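Phosphoribosylaminoimidazole carboxylase, ATPase subunit (Thermus thermophilus, PDB 3AW8) probably catalyses the ATP-dependent carboxylation of 5-aminoimidazole ribonucleotide with bicarbonate to N5-carboxyaminoimidazole ribonucleotide, a step of de novo purine biosynthesis. Local coordinates at residues G8-M13 / P261-S266; M13-G18 / L23-L28; G267-E272 / G298-V303; L323-K328 / R334-I339. All coordinates share one frame; numbering follows the deposited sequence.

Interaction 1: residues G8-M13 / P261-S266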
loop_
_atom_site.group_PDB
_atom_site.type_symbol
_atom_site.label_atom_id
_atom_site.label_comp_id
_atom_site.label_asym_id
_atom_site.label_seq_id
_atom_site.Cartn_x
_atom_site.Cartn_y
_atom_site.Cartn_z
ATOM N N GLY A 8 -0.764 -13.351 11.990
ATOM C CA GLY A 8 0.616 -13.118 11.586
ATOM C C GLY A 8 0.822 -11.994 10.577
ATOM O O GLY A 8 -0.090 -11.198 10.324
ATOM N N GLN A 9 2.014 -11.926 9.987
ATOM C CA GLN A 9 2.297 -10.862 9.026
ATOM C C GLN A 9 1.514 -11.018 7.727
ATOM O O GLN A 9 1.146 -10.024 7.105
ATOM C CB GLN A 9 3.812 -10.730 8.746
ATOM C CG GLN A 9 4.491 -11.913 8.084
ATOM C CD GLN A 9 4.832 -13.005 9.061
ATOM O OE1 GLN A 9 4.615 -12.867 10.264
ATOM N NE2 GLN A 9 5.379 -14.101 8.556
ATOM N N LEU A 10 1.242 -12.252 7.315
ATOM C CA LEU A 10 0.452 -12.454 6.102
ATOM C C LEU A 10 -0.942 -11.837 6.297
ATOM O O LEU A 10 -1.506 -11.253 5.367
ATOM C CB LEU A 10 0.337 -13.946 5.778
ATOM C CG LEU A 10 1.665 -14.635 5.436
ATOM C CD1 LEU A 10 1.402 -16.093 5.116
ATOM C CD2 LEU A 10 2.341 -13.936 4.253
ATOM N N GLY A 11 -1.494 -11.961 7.504
ATOM C CA GLY A 11 -2.799 -11.378 7.788
ATOM C C GLY A 11 -2.700 -9.860 7.876
ATOM O O GLY A 11 -3.589 -9.119 7.435
ATOM N N ARG A 12 -1.602 -9.391 8.456
ATOM C CA ARG A 12 -1.357 -7.957 8.577
ATOM C C ARG A 12 -1.350 -7.352 7.179
ATOM O O ARG A 12 -1.923 -6.294 6.942
ATOM C CB ARG A 12 -0.006 -7.717 9.258
ATOM C CG ARG A 12 0.441 -6.271 9.375
ATOM C CD ARG A 12 1.914 -6.249 9.809
ATOM N NE ARG A 12 2.498 -4.915 9.867
ATOM C CZ ARG A 12 2.441 -4.103 10.921
ATOM N NH1 ARG A 12 1.827 -4.483 12.033
ATOM N NH2 ARG A 12 2.990 -2.897 10.851
ATOM N N MET A 13 -0.712 -8.031 6.241
ATOM C CA MET A 13 -0.649 -7.498 4.892
ATOM C C MET A 13 -1.953 -7.610 4.120
ATOM O O MET A 13 -2.249 -6.738 3.307
ATOM C CB MET A 13 0.539 -8.100 4.147
ATOM C CG MET A 13 1.851 -7.588 4.750
ATOM S SD MET A 13 3.321 -8.020 3.838
ATOM C CE MET A 13 3.670 -9.674 4.531
ATOM N N PRO A 261 -2.098 -23.125 0.747
ATOM C CA PRO A 261 -3.401 -22.549 0.403
ATOM C C PRO A 261 -3.532 -21.113 0.893
ATOM O O PRO A 261 -4.419 -20.813 1.697
ATOM C CB PRO A 261 -4.375 -23.490 1.098
ATOM C CG PRO A 261 -3.644 -23.811 2.364
ATOM C CD PRO A 261 -2.218 -24.044 1.896
ATOM N N ARG A 262 -2.672 -20.226 0.389
ATOM C CA ARG A 262 -2.690 -18.843 0.838
ATOM C C ARG A 262 -1.606 -17.986 0.189
ATOM O O ARG A 262 -0.747 -18.482 -0.551
ATOM C CB ARG A 262 -2.447 -18.812 2.339
ATOM C CG ARG A 262 -1.159 -19.555 2.711
ATOM C CD ARG A 262 -0.778 -19.363 4.160
ATOM N NE ARG A 262 0.417 -20.129 4.518
ATOM C CZ ARG A 262 1.650 -19.883 4.066
ATOM N NH1 ARG A 262 1.888 -18.885 3.220
ATOM N NH2 ARG A 262 2.658 -20.635 4.480
ATOM N N VAL A 263 -1.653 -16.693 0.486
ATOM C CA VAL A 263 -0.650 -15.784 -0.006
ATOM C C VAL A 263 0.634 -16.384 0.535
ATOM O O VAL A 263 0.636 -17.015 1.595
ATOM C CB VAL A 263 -0.861 -14.376 0.535
ATOM C CG1 VAL A 263 -2.012 -13.722 -0.214
ATOM C CG2 VAL A 263 -1.135 -14.426 2.045
ATOM N N HIS A 264 1.725 -16.189 -0.194
ATOM C CA HIS A 264 2.992 -16.798 0.173
ATOM C C HIS A 264 4.132 -15.796 0.249
ATOM O O HIS A 264 4.099 -14.757 -0.407
ATOM C CB HIS A 264 3.298 -17.888 -0.857
ATOM C CG HIS A 264 4.363 -18.846 -0.441
ATOM N ND1 HIS A 264 5.664 -18.748 -0.881
ATOM C CD2 HIS A 264 4.316 -19.937 0.361
ATOM C CE1 HIS A 264 6.373 -19.739 -0.371
ATOM N NE2 HIS A 264 5.580 -20.474 0.385
ATOM N N ASN A 265 5.131 -16.136 1.062
ATOM C CA ASN A 265 6.315 -15.317 1.284
ATOM C C ASN A 265 7.043 -14.995 -0.018
ATOM O O ASN A 265 7.557 -13.888 -0.197
ATOM C CB ASN A 265 7.254 -16.055 2.237
ATOM C CG ASN A 265 8.331 -15.157 2.829
ATOM O OD1 ASN A 265 9.010 -15.557 3.778
ATOM N ND2 ASN A 265 8.497 -13.948 2.281
ATOM N N SER A 266 7.081 -15.960 -0.927
ATOM C CA SER A 266 7.753 -15.769 -2.205
ATOM C C SER A 266 6.994 -14.800 -3.109
ATOM O O SER A 266 7.349 -14.633 -4.269
ATOM C CB SER A 266 7.906 -17.109 -2.923
ATOM O OG SER A 266 6.657 -17.551 -3.419
#

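Interaction 2: residues M13-G18 / L23-L28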
loop_
_atom_site.group_PDB
_atom_site.type_symbol
_atom_site.label_atom_id
_atom_site.label_comp_id
_atom_site.label_asym_id
_atom_site.label_seq_id
_atom_site.Cartn_x
_atom_site.Cartn_y
_atom_site.Cartn_z
ATOM N N MET A 13 -0.712 -8.031 6.241
ATOM C CA MET A 13 -0.649 -7.498 4.892
ATOM C C MET A 13 -1.953 -7.610 4.120
ATOM O O MET A 13 -2.249 -6.738 3.307
ATOM C CB MET A 13 0.539 -8.100 4.147
ATOM C CG MET A 13 1.851 -7.588 4.750
ATOM S SD MET A 13 3.321 -8.020 3.838
ATOM C CE MET A 13 3.670 -9.674 4.531
ATOM N N LEU A 14 -2.743 -8.652 4.387
ATOM C CA LEU A 14 -4.059 -8.778 3.748
ATOM C C LEU A 14 -4.901 -7.560 4.164
ATOM O O LEU A 14 -5.531 -6.895 3.330
ATOM C CB LEU A 14 -4.769 -10.054 4.203
ATOM C CG LEU A 14 -4.289 -11.343 3.532
ATOM C CD1 LEU A 14 -4.746 -12.575 4.314
ATOM C CD2 LEU A 14 -4.815 -11.358 2.103
ATOM N N ALA A 15 -4.895 -7.251 5.457
ATOM C CA ALA A 15 -5.669 -6.116 5.938
ATOM C C ALA A 15 -5.206 -4.794 5.317
ATOM O O ALA A 15 -6.035 -3.986 4.888
ATOM C CB ALA A 15 -5.612 -6.044 7.470
ATOM N N LEU A 16 -3.892 -4.570 5.264
ATOM C CA LEU A 16 -3.366 -3.326 4.680
ATOM C C LEU A 16 -3.755 -3.215 3.218
ATOM O O LEU A 16 -4.018 -2.123 2.726
ATOM C CB LEU A 16 -1.840 -3.247 4.815
ATOM C CG LEU A 16 -1.342 -3.156 6.270
ATOM C CD1 LEU A 16 0.186 -3.232 6.315
ATOM C CD2 LEU A 16 -1.834 -1.870 6.901
ATOM N N ALA A 17 -3.810 -4.348 2.525
ATOM C CA ALA A 17 -4.195 -4.324 1.121
ATOM C C ALA A 17 -5.715 -4.154 0.974
ATOM O O ALA A 17 -6.195 -3.686 -0.056
ATOM C CB ALA A 17 -3.725 -5.612 0.421
ATOM N N GLY A 18 -6.465 -4.509 2.015
ATOM C CA GLY A 18 -7.913 -4.413 1.953
ATOM C C GLY A 18 -8.553 -3.093 2.332
ATOM O O GLY A 18 -9.627 -2.750 1.819
ATOM N N LEU A 23 -12.682 -2.313 3.006
ATOM C CA LEU A 23 -13.046 -3.512 3.750
ATOM C C LEU A 23 -12.723 -3.407 5.249
ATOM O O LEU A 23 -12.094 -2.448 5.706
ATOM C CB LEU A 23 -12.324 -4.724 3.165
ATOM C CG LEU A 23 -12.472 -4.994 1.660
ATOM C CD1 LEU A 23 -11.551 -6.134 1.248
ATOM C CD2 LEU A 23 -13.925 -5.334 1.330
ATOM N N SER A 24 -13.166 -4.406 6.006
ATOM C CA SER A 24 -12.939 -4.472 7.449
ATOM C C SER A 24 -12.379 -5.839 7.777
ATOM O O SER A 24 -12.619 -6.810 7.057
ATOM C CB SER A 24 -14.238 -4.268 8.210
ATOM O OG SER A 24 -14.746 -2.989 7.926
ATOM N N PHE A 25 -11.653 -5.932 8.879
ATOM C CA PHE A 25 -11.038 -7.197 9.232
ATOM C C PHE A 25 -11.120 -7.518 10.699
ATOM O O PHE A 25 -11.252 -6.621 11.529
ATOM C CB PHE A 25 -9.559 -7.178 8.806
ATOM C CG PHE A 25 -9.367 -6.993 7.337
ATOM C CD1 PHE A 25 -9.291 -8.091 6.491
ATOM C CD2 PHE A 25 -9.341 -5.717 6.786
ATOM C CE1 PHE A 25 -9.195 -7.924 5.107
ATOM C CE2 PHE A 25 -9.247 -5.534 5.406
ATOM C CZ PHE A 25 -9.174 -6.641 4.562
ATOM N N ARG A 26 -11.057 -8.812 10.997
ATOM C CA ARG A 26 -11.037 -9.313 12.359
ATOM C C ARG A 26 -10.121 -10.526 12.323
ATOM O O ARG A 26 -10.284 -11.414 11.484
ATOM C CB ARG A 26 -12.428 -9.728 12.827
ATOM C CG ARG A 26 -12.424 -10.264 14.254
ATOM C CD ARG A 26 -13.808 -10.690 14.687
ATOM N NE ARG A 26 -14.725 -9.561 14.779
ATOM C CZ ARG A 26 -16.047 -9.673 14.695
ATOM N NH1 ARG A 26 -16.600 -10.862 14.515
ATOM N NH2 ARG A 26 -16.814 -8.598 14.791
ATOM N N PHE A 27 -9.142 -10.565 13.214
ATOM C CA PHE A 27 -8.221 -11.694 13.238
ATOM C C PHE A 27 -8.443 -12.541 14.474
ATOM O O PHE A 27 -9.005 -12.077 15.465
ATOM C CB PHE A 27 -6.755 -11.214 13.226
ATOM C CG PHE A 27 -6.422 -10.306 12.084
ATOM C CD1 PHE A 27 -6.588 -8.928 12.202
ATOM C CD2 PHE A 27 -6.014 -10.829 10.866
ATOM C CE1 PHE A 27 -6.357 -8.087 11.115
ATOM C CE2 PHE A 27 -5.782 -9.996 9.771
ATOM C CZ PHE A 27 -5.956 -8.619 9.897
ATOM N N LEU A 28 -8.002 -13.792 14.400
ATOM C CA LEU A 28 -8.083 -14.714 15.528
ATOM C C LEU A 28 -6.661 -15.253 15.635
ATOM O O LEU A 28 -6.067 -15.647 14.636
ATOM C CB LEU A 28 -9.047 -15.881 15.256
ATOM C CG LEU A 28 -9.607 -16.605 16.496
ATOM C CD1 LEU A 28 -10.152 -17.971 16.089
ATOM C CD2 LEU A 28 -8.538 -16.797 17.550
#

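Interaction 3: residues G267-E272 / G298-V303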
loop_
_atom_site.group_PDB
_atom_site.type_symbol
_atom_site.label_atom_id
_atom_site.label_comp_id
_atom_site.label_asym_id
_atom_site.label_seq_id
_atom_site.Cartn_x
_atom_site.Cartn_y
_atom_site.Cartn_z
ATOM N N GLY A 267 5.953 -14.164 -2.585
ATOM C CA GLY A 267 5.184 -13.236 -3.395
ATOM C C GLY A 267 5.064 -11.828 -2.836
ATOM O O GLY A 267 4.358 -10.991 -3.406
ATOM N N HIS A 268 5.750 -11.547 -1.732
ATOM C CA HIS A 268 5.661 -10.226 -1.140
ATOM C C HIS A 268 6.126 -9.145 -2.084
ATOM O O HIS A 268 5.781 -7.981 -1.904
ATOM C CB HIS A 268 6.459 -10.159 0.155
ATOM C CG HIS A 268 5.949 -11.079 1.213
ATOM N ND1 HIS A 268 4.674 -11.604 1.184
ATOM C CD2 HIS A 268 6.532 -11.561 2.336
ATOM C CE1 HIS A 268 4.496 -12.373 2.244
ATOM N NE2 HIS A 268 5.607 -12.363 2.958
ATOM N N TRP A 269 6.904 -9.519 -3.095
ATOM C CA TRP A 269 7.400 -8.534 -4.060
ATOM C C TRP A 269 6.263 -7.941 -4.905
ATOM O O TRP A 269 6.438 -6.900 -5.541
ATOM C CB TRP A 269 8.428 -9.165 -4.999
ATOM C CG TRP A 269 7.855 -10.274 -5.826
ATOM C CD1 TRP A 269 7.738 -11.587 -5.467
ATOM C CD2 TRP A 269 7.250 -10.156 -7.118
ATOM N NE1 TRP A 269 7.094 -12.293 -6.454
ATOM C CE2 TRP A 269 6.784 -11.439 -7.480
ATOM C CE3 TRP A 269 7.051 -9.091 -8.004
ATOM C CZ2 TRP A 269 6.132 -11.687 -8.695
ATOM C CZ3 TRP A 269 6.396 -9.338 -9.216
ATOM C CH2 TRP A 269 5.948 -10.628 -9.547
ATOM N N THR A 270 5.103 -8.599 -4.911
ATOM C CA THR A 270 3.986 -8.116 -5.710
ATOM C C THR A 270 3.329 -6.855 -5.163
ATOM O O THR A 270 2.513 -6.228 -5.852
ATOM C CB THR A 270 2.893 -9.202 -5.909
ATOM O OG1 THR A 270 2.257 -9.491 -4.661
ATOM C CG2 THR A 270 3.500 -10.480 -6.484
ATOM N N ILE A 271 3.681 -6.469 -3.937
ATOM C CA ILE A 271 3.102 -5.259 -3.362
ATOM C C ILE A 271 3.481 -4.038 -4.203
ATOM O O ILE A 271 2.656 -3.172 -4.443
ATOM C CB ILE A 271 3.546 -5.054 -1.899
ATOM C CG1 ILE A 271 3.097 -6.246 -1.051
ATOM C CG2 ILE A 271 2.911 -3.789 -1.335
ATOM C CD1 ILE A 271 3.481 -6.133 0.404
ATOM N N GLU A 272 4.728 -3.966 -4.652
ATOM C CA GLU A 272 5.151 -2.856 -5.502
ATOM C C GLU A 272 5.670 -3.330 -6.864
ATOM O O GLU A 272 5.673 -2.561 -7.820
ATOM C CB GLU A 272 6.209 -1.999 -4.810
ATOM C CG GLU A 272 7.117 -2.775 -3.913
ATOM C CD GLU A 272 6.642 -2.758 -2.480
ATOM O OE1 GLU A 272 6.645 -3.830 -1.840
ATOM O OE2 GLU A 272 6.273 -1.667 -1.995
ATOM N N GLY A 298 8.646 -4.031 -13.965
ATOM C CA GLY A 298 10.090 -4.158 -13.983
ATOM C C GLY A 298 10.574 -5.448 -13.356
ATOM O O GLY A 298 10.057 -6.523 -13.654
ATOM N N GLN A 299 11.568 -5.337 -12.483
ATOM C CA GLN A 299 12.151 -6.492 -11.813
ATOM C C GLN A 299 12.245 -6.302 -10.308
ATOM O O GLN A 299 12.569 -5.221 -9.822
ATOM C CB GLN A 299 13.549 -6.756 -12.348
ATOM C CG GLN A 299 13.611 -7.478 -13.659
ATOM C CD GLN A 299 15.038 -7.585 -14.131
ATOM O OE1 GLN A 299 15.660 -6.577 -14.475
ATOM N NE2 GLN A 299 15.582 -8.802 -14.128
ATOM N N SER A 300 11.994 -7.370 -9.566
ATOM C CA SER A 300 12.035 -7.282 -8.122
ATOM C C SER A 300 12.916 -8.323 -7.473
ATOM O O SER A 300 13.128 -9.408 -8.011
ATOM C CB SER A 300 10.626 -7.413 -7.557
ATOM O OG SER A 300 9.790 -6.404 -8.075
ATOM N N ALA A 301 13.423 -7.965 -6.304
ATOM C CA ALA A 301 14.249 -8.840 -5.503
ATOM C C ALA A 301 13.632 -8.706 -4.117
ATOM O O ALA A 301 13.534 -7.602 -3.568
ATOM C CB ALA A 301 15.693 -8.362 -5.495
ATOM N N MET A 302 13.201 -9.833 -3.568
ATOM C CA MET A 302 12.567 -9.864 -2.261
ATOM C C MET A 302 13.567 -10.438 -1.264
ATOM O O MET A 302 13.948 -11.602 -1.377
ATOM C CB MET A 302 11.315 -10.757 -2.358
ATOM C CG MET A 302 10.273 -10.627 -1.246
ATOM S SD MET A 302 10.769 -11.285 0.352
ATOM C CE MET A 302 11.144 -13.009 -0.087
ATOM N N VAL A 303 14.023 -9.640 -0.304
ATOM C CA VAL A 303 14.955 -10.193 0.673
ATOM C C VAL A 303 14.314 -10.206 2.060
ATOM O O VAL A 303 13.909 -9.172 2.585
ATOM C CB VAL A 303 16.353 -9.431 0.702
ATOM C CG1 VAL A 303 16.721 -8.951 -0.685
ATOM C CG2 VAL A 303 16.339 -8.270 1.676
#

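Interaction 4: residues L323-K328 / R334-I339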
loop_
_atom_site.group_PDB
_atom_site.type_symbol
_atom_site.label_atom_id
_atom_site.label_comp_id
_atom_site.label_asym_id
_atom_site.label_seq_id
_atom_site.Cartn_x
_atom_site.Cartn_y
_atom_site.Cartn_z
ATOM N N LEU A 323 10.929 -0.901 2.217
ATOM C CA LEU A 323 11.010 -1.582 3.495
ATOM C C LEU A 323 9.629 -1.996 4.030
ATOM O O LEU A 323 8.630 -1.288 3.841
ATOM C CB LEU A 323 11.706 -0.673 4.512
ATOM C CG LEU A 323 11.869 -1.287 5.900
ATOM C CD1 LEU A 323 12.734 -2.528 5.780
ATOM C CD2 LEU A 323 12.479 -0.276 6.874
ATOM N N HIS A 324 9.585 -3.146 4.695
ATOM C CA HIS A 324 8.348 -3.649 5.287
ATOM C C HIS A 324 8.702 -4.272 6.624
ATOM O O HIS A 324 9.265 -5.364 6.672
ATOM C CB HIS A 324 7.695 -4.695 4.381
ATOM C CG HIS A 324 6.981 -4.111 3.202
ATOM N ND1 HIS A 324 5.645 -3.768 3.233
ATOM C CD2 HIS A 324 7.429 -3.763 1.971
ATOM C CE1 HIS A 324 5.302 -3.234 2.074
ATOM N NE2 HIS A 324 6.367 -3.218 1.291
ATOM N N TRP A 325 8.405 -3.562 7.707
ATOM C CA TRP A 325 8.686 -4.065 9.040
ATOM C C TRP A 325 7.356 -4.595 9.569
ATOM O O TRP A 325 6.365 -3.871 9.593
ATOM C CB TRP A 325 9.222 -2.938 9.931
ATOM C CG TRP A 325 9.759 -3.451 11.224
ATOM C CD1 TRP A 325 9.254 -3.232 12.479
ATOM C CD2 TRP A 325 10.853 -4.361 11.385
ATOM N NE1 TRP A 325 9.965 -3.957 13.407
ATOM C CE2 TRP A 325 10.950 -4.660 12.761
ATOM C CE3 TRP A 325 11.757 -4.962 10.494
ATOM C CZ2 TRP A 325 11.913 -5.533 13.268
ATOM C CZ3 TRP A 325 12.714 -5.834 10.999
ATOM C CH2 TRP A 325 12.781 -6.111 12.375
ATOM N N TYR A 326 7.321 -5.850 9.996
ATOM C CA TYR A 326 6.061 -6.426 10.455
ATOM C C TYR A 326 5.554 -6.016 11.828
ATOM O O TYR A 326 4.406 -6.303 12.165
ATOM C CB TYR A 326 6.123 -7.953 10.369
ATOM C CG TYR A 326 6.528 -8.456 9.003
ATOM C CD1 TYR A 326 6.208 -7.735 7.846
ATOM C CD2 TYR A 326 7.219 -9.658 8.860
ATOM C CE1 TYR A 326 6.566 -8.198 6.592
ATOM C CE2 TYR A 326 7.578 -10.129 7.611
ATOM C CZ TYR A 326 7.248 -9.394 6.481
ATOM O OH TYR A 326 7.583 -9.873 5.235
ATOM N N GLY A 327 6.394 -5.350 12.617
ATOM C CA GLY A 327 5.973 -4.938 13.944
ATOM C C GLY A 327 6.116 -6.032 14.988
ATOM O O GLY A 327 5.677 -5.877 16.119
ATOM N N LYS A 328 6.730 -7.145 14.606
ATOM C CA LYS A 328 6.940 -8.267 15.518
ATOM C C LYS A 328 8.237 -8.040 16.286
ATOM O O LYS A 328 9.129 -7.341 15.808
ATOM C CB LYS A 328 7.020 -9.575 14.720
ATOM C CG LYS A 328 5.776 -9.830 13.856
ATOM C CD LYS A 328 5.973 -10.901 12.773
ATOM C CE LYS A 328 6.140 -12.301 13.343
ATOM N NZ LYS A 328 6.365 -13.323 12.277
ATOM N N ARG A 334 13.304 -15.624 13.411
ATOM C CA ARG A 334 11.953 -15.121 13.217
ATOM C C ARG A 334 11.830 -14.163 12.036
ATOM O O ARG A 334 12.689 -13.319 11.827
ATOM C CB ARG A 334 11.483 -14.422 14.498
ATOM C CG ARG A 334 10.019 -14.056 14.492
ATOM C CD ARG A 334 9.554 -13.509 15.827
ATOM N NE ARG A 334 8.100 -13.620 15.947
ATOM C CZ ARG A 334 7.361 -12.993 16.858
ATOM N NH1 ARG A 334 6.046 -13.168 16.876
ATOM N NH2 ARG A 334 7.928 -12.179 17.742
ATOM N N LYS A 335 10.765 -14.301 11.256
ATOM C CA LYS A 335 10.547 -13.398 10.130
ATOM C C LYS A 335 10.012 -12.105 10.729
ATOM O O LYS A 335 8.910 -12.080 11.288
ATOM C CB LYS A 335 9.535 -13.987 9.145
ATOM C CG LYS A 335 10.019 -15.269 8.515
ATOM C CD LYS A 335 9.148 -15.706 7.367
ATOM C CE LYS A 335 9.722 -16.954 6.732
ATOM N NZ LYS A 335 8.805 -17.539 5.719
ATOM N N VAL A 336 10.799 -11.036 10.626
ATOM C CA VAL A 336 10.408 -9.756 11.194
ATOM C C VAL A 336 10.160 -8.669 10.173
ATOM O O VAL A 336 9.813 -7.550 10.528
ATOM C CB VAL A 336 11.451 -9.265 12.219
ATOM C CG1 VAL A 336 11.364 -10.103 13.472
ATOM C CG2 VAL A 336 12.842 -9.366 11.639
ATOM N N GLY A 337 10.330 -9.001 8.900
ATOM C CA GLY A 337 10.079 -8.027 7.858
ATOM C C GLY A 337 10.650 -8.500 6.544
ATOM O O GLY A 337 11.053 -9.651 6.409
ATOM N N HIS A 338 10.652 -7.620 5.555
ATOM C CA HIS A 338 11.242 -7.935 4.275
ATOM C C HIS A 338 11.506 -6.624 3.523
ATOM O O HIS A 338 11.031 -5.559 3.922
ATOM C CB HIS A 338 10.342 -8.884 3.464
ATOM C CG HIS A 338 9.168 -8.220 2.817
ATOM N ND1 HIS A 338 7.933 -8.124 3.426
ATOM C CD2 HIS A 338 9.035 -7.632 1.605
ATOM C CE1 HIS A 338 7.092 -7.510 2.613
ATOM N NE2 HIS A 338 7.736 -7.202 1.502
ATOM N N ILE A 339 12.284 -6.711 2.451
ATOM C CA ILE A 339 12.617 -5.549 1.644
ATOM C C ILE A 339 12.435 -5.888 0.179
ATOM O O ILE A 339 13.023 -6.841 -0.313
ATOM C CB ILE A 339 14.094 -5.133 1.825
ATOM C CG1 ILE A 339 14.377 -4.786 3.285
ATOM C CG2 ILE A 339 14.412 -3.955 0.912
ATOM C CD1 ILE A 339 15.842 -4.568 3.562
HETATM O O HOH W 1 8.991 -7.063 12.841
HETATM O O HOH W 2 6.698 -15.393 14.052
#

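Interaction 1: residues G8-M13 / P261-S266
The carbonyl O of Val263, which lies 3.7 Å from Leu10 CD1, accepts a hydrogen bond from Arg262 NH1 at 2.8 Å. The oxygen sits only 6° out of the guanidinium plane and the donor lies in the carbonyl plane, so the bond folds the arginine back along its own loop. The fold starts at the first torsion, chi1 54°, which places CG between the backbone N and the carbonyl carbon; from there the chain runs extended to NE. Leu10 crosses this side chain at about a right angle, and its CD1 methyl reaches within 3.4 Å of Arg262 NH1. The other terminal nitrogen, NH2, forms a salt bridge with Glu68, so the guanidinium is fixed at two points while the leucine leans on it obliquely. Leu10 stands in the first turn of helix 9-18, with Gly8 at the N-cap position. Gly8 and Gly11 fit a Rossmann-type glycine-rich strand-turn-helix, consistent with the Rossmann-like preATP-grasp domain; Glu66 accepts from the backbone N of Gly11 there. The partner loop, 261-266, follows strand 253-260, so the contact joins the preATP-grasp and ATP-grasp parts of the chain. With alanine at position 262, Glu68 would probably lose this charge partner and Val263 O this donor, and the Leu10 methyl some of its cover. Val263 adds the apolar side: its CG2 lies 4.0 Å from Leu10 CB, the two side chains sliding past each other in opposite directions. Beyond it, Val263 also touches Phe279 and His282 of helix 278-287.

Interaction 2: residues M13-G18 / L23-L28
With chi1 at -61° and -55°, Phe25 and Phe27 both turn CG to the side opposite their carbonyl carbon, beside the backbone N, and their rings reach from the strand to Ala15 on the helix. The two rings meet it differently. Phe25 lies flat beneath the backbone, with Ala15 CA almost straight above the ring centre at 3.7 Å from the centroid, a CH-pi contact. Phe27 comes edge on, its CZ 3.6 Å from Ala15 CB and the methyl near the ring plane. This is the helix-to-strand packing of a beta-alpha-beta unit, strand 2-5, helix 9-18 and strand 25-29, in the parallel sheet of the preATP-grasp domain; helix 13-18 and strand 25-28 run antiparallel at 177°, their axes 9.6 Å apart. Both phenylalanines also touch Ile4 of the neighbouring strand. At the far edge of the Phe25 ring, CZ meets Gly18 CA at 3.7 Å, where a beta carbon would point straight at the ring. A serine in place of Phe25 would probably remove the ring face under Ala15 CA and open a gap beside Gly18. Leu23 N donates a weak hydrogen bond, 3.3 Å long, to Gly18 O.

Interaction 3: residues G267-E272 / G298-V303
Trp269 and Met302 contribute most of the surface in this contact, which packs a type I beta turn, Gly267 to Thr270, against strand 299-306 of the large antiparallel sheet. The turn belongs to the ATP-grasp part of the chain and most of the strand to the C-terminal domain, so the contact ties these two parts of the sequence together. The backbone turns Trp269 CB to the strand, and chi1 62°, with CG between the backbone N and the carbonyl carbon, carries the indole past Ser300. That CB lies 3.8 Å from Ser300 CB and 4.2 Å from Met302 CB, straddling two residues whose side chains leave the same face of the strand. Ser300, the third main contributor, sets its OG 3.8 Å from CE3 of Trp269 in an oblique approach, a van der Waals meeting. Ala301, between them, points away and packs on helix 346-357. Met302 has CG anti to the backbone N, chi1 -163°, and this torsion brings CG against the start of the turn, 4.0 Å from Trp269 N and 4.1 Å from His268 CB. Beyond the two segments Met302 also touches Asn265 and His338, and its side chain lies about 9 Å from that of His203, a predicted ATP-binding residue. The turn is held from within on the side away from the strand: Thr270 CG2 sits 3.5 Å above the centre of the indole plane of Trp269, while Gly267 O accepts from both Thr270 N and Thr270 OG1, each at 2.9 Å.

Interaction 4: residues L323-K328 / R334-I339
Strands 323-325 and 335-339 run antiparallel at 168° with axes 4.8 Å apart, and His324 and His338 form a hydrogen-bonded pair, with His338 N to His324 O at 2.9 Å. They are the arms of a beta hairpin at the edge of the large sheet within this chain, and Val336 with Gly337 makes a classic beta bulge opposite Leu305 of the next strand. Trp325 also makes backbone hydrogen bonds to the second subunit, so this edge faces the dimer partner. On one face of the hairpin the rings of His324 and His338 are nearly parallel, their planes at 3°, but slid so far apart that they barely overlap; instead His324 CB lies over the His338 ring, 3.7 Å from its centroid. With chi1 at 77°, His338 directs ND1 to the hydroxyl of Tyr326 in a hydrogen bond modelled very short, a length that is doubtful at this resolution. The tyrosine ring lies over the bulge, Gly337 CA being 3.3 Å from its centroid. Trp325, on the other face, has Val336 O 3.2 Å above its indole plane, toward the rim; that same oxygen accepts from Tyr326 N. Near the turn, Lys328 crosses one face of the Arg334 guanidinium with its CB. Its NZ donates to Lys335 O at 3.0 Å and to Gln9 OE1, and a water lying 2.7 Å from Lys328 NZ and 2.9 Å from Arg334 NE accepts from both.

How the interactions relate
Interactions 1 and 2 both use helix 9-18 and share Met13, their centres about 11 Å apart, with interaction 2 nested along the chain inside the loop that interaction 1 closes. Interactions 3 and 4 follow in that order and reach the same antiparallel sheet, where strands 299-306 and 335-343 are neighbours. Centres of interactions 2 and 3 lie about 21 Å apart, yet Met13 touches His268 of interaction 3 as well as Tyr326 and His338 of interaction 4. Gln9 to Lys328 and Asn265 to Lys335 are probable hydrogen bonds linking interactions 1 and 4. The preATP-grasp, ATP-grasp and C-terminal parts of the chain thus converge around one helix, with the side chain of Lys335 about 9 Å from the bound AMP.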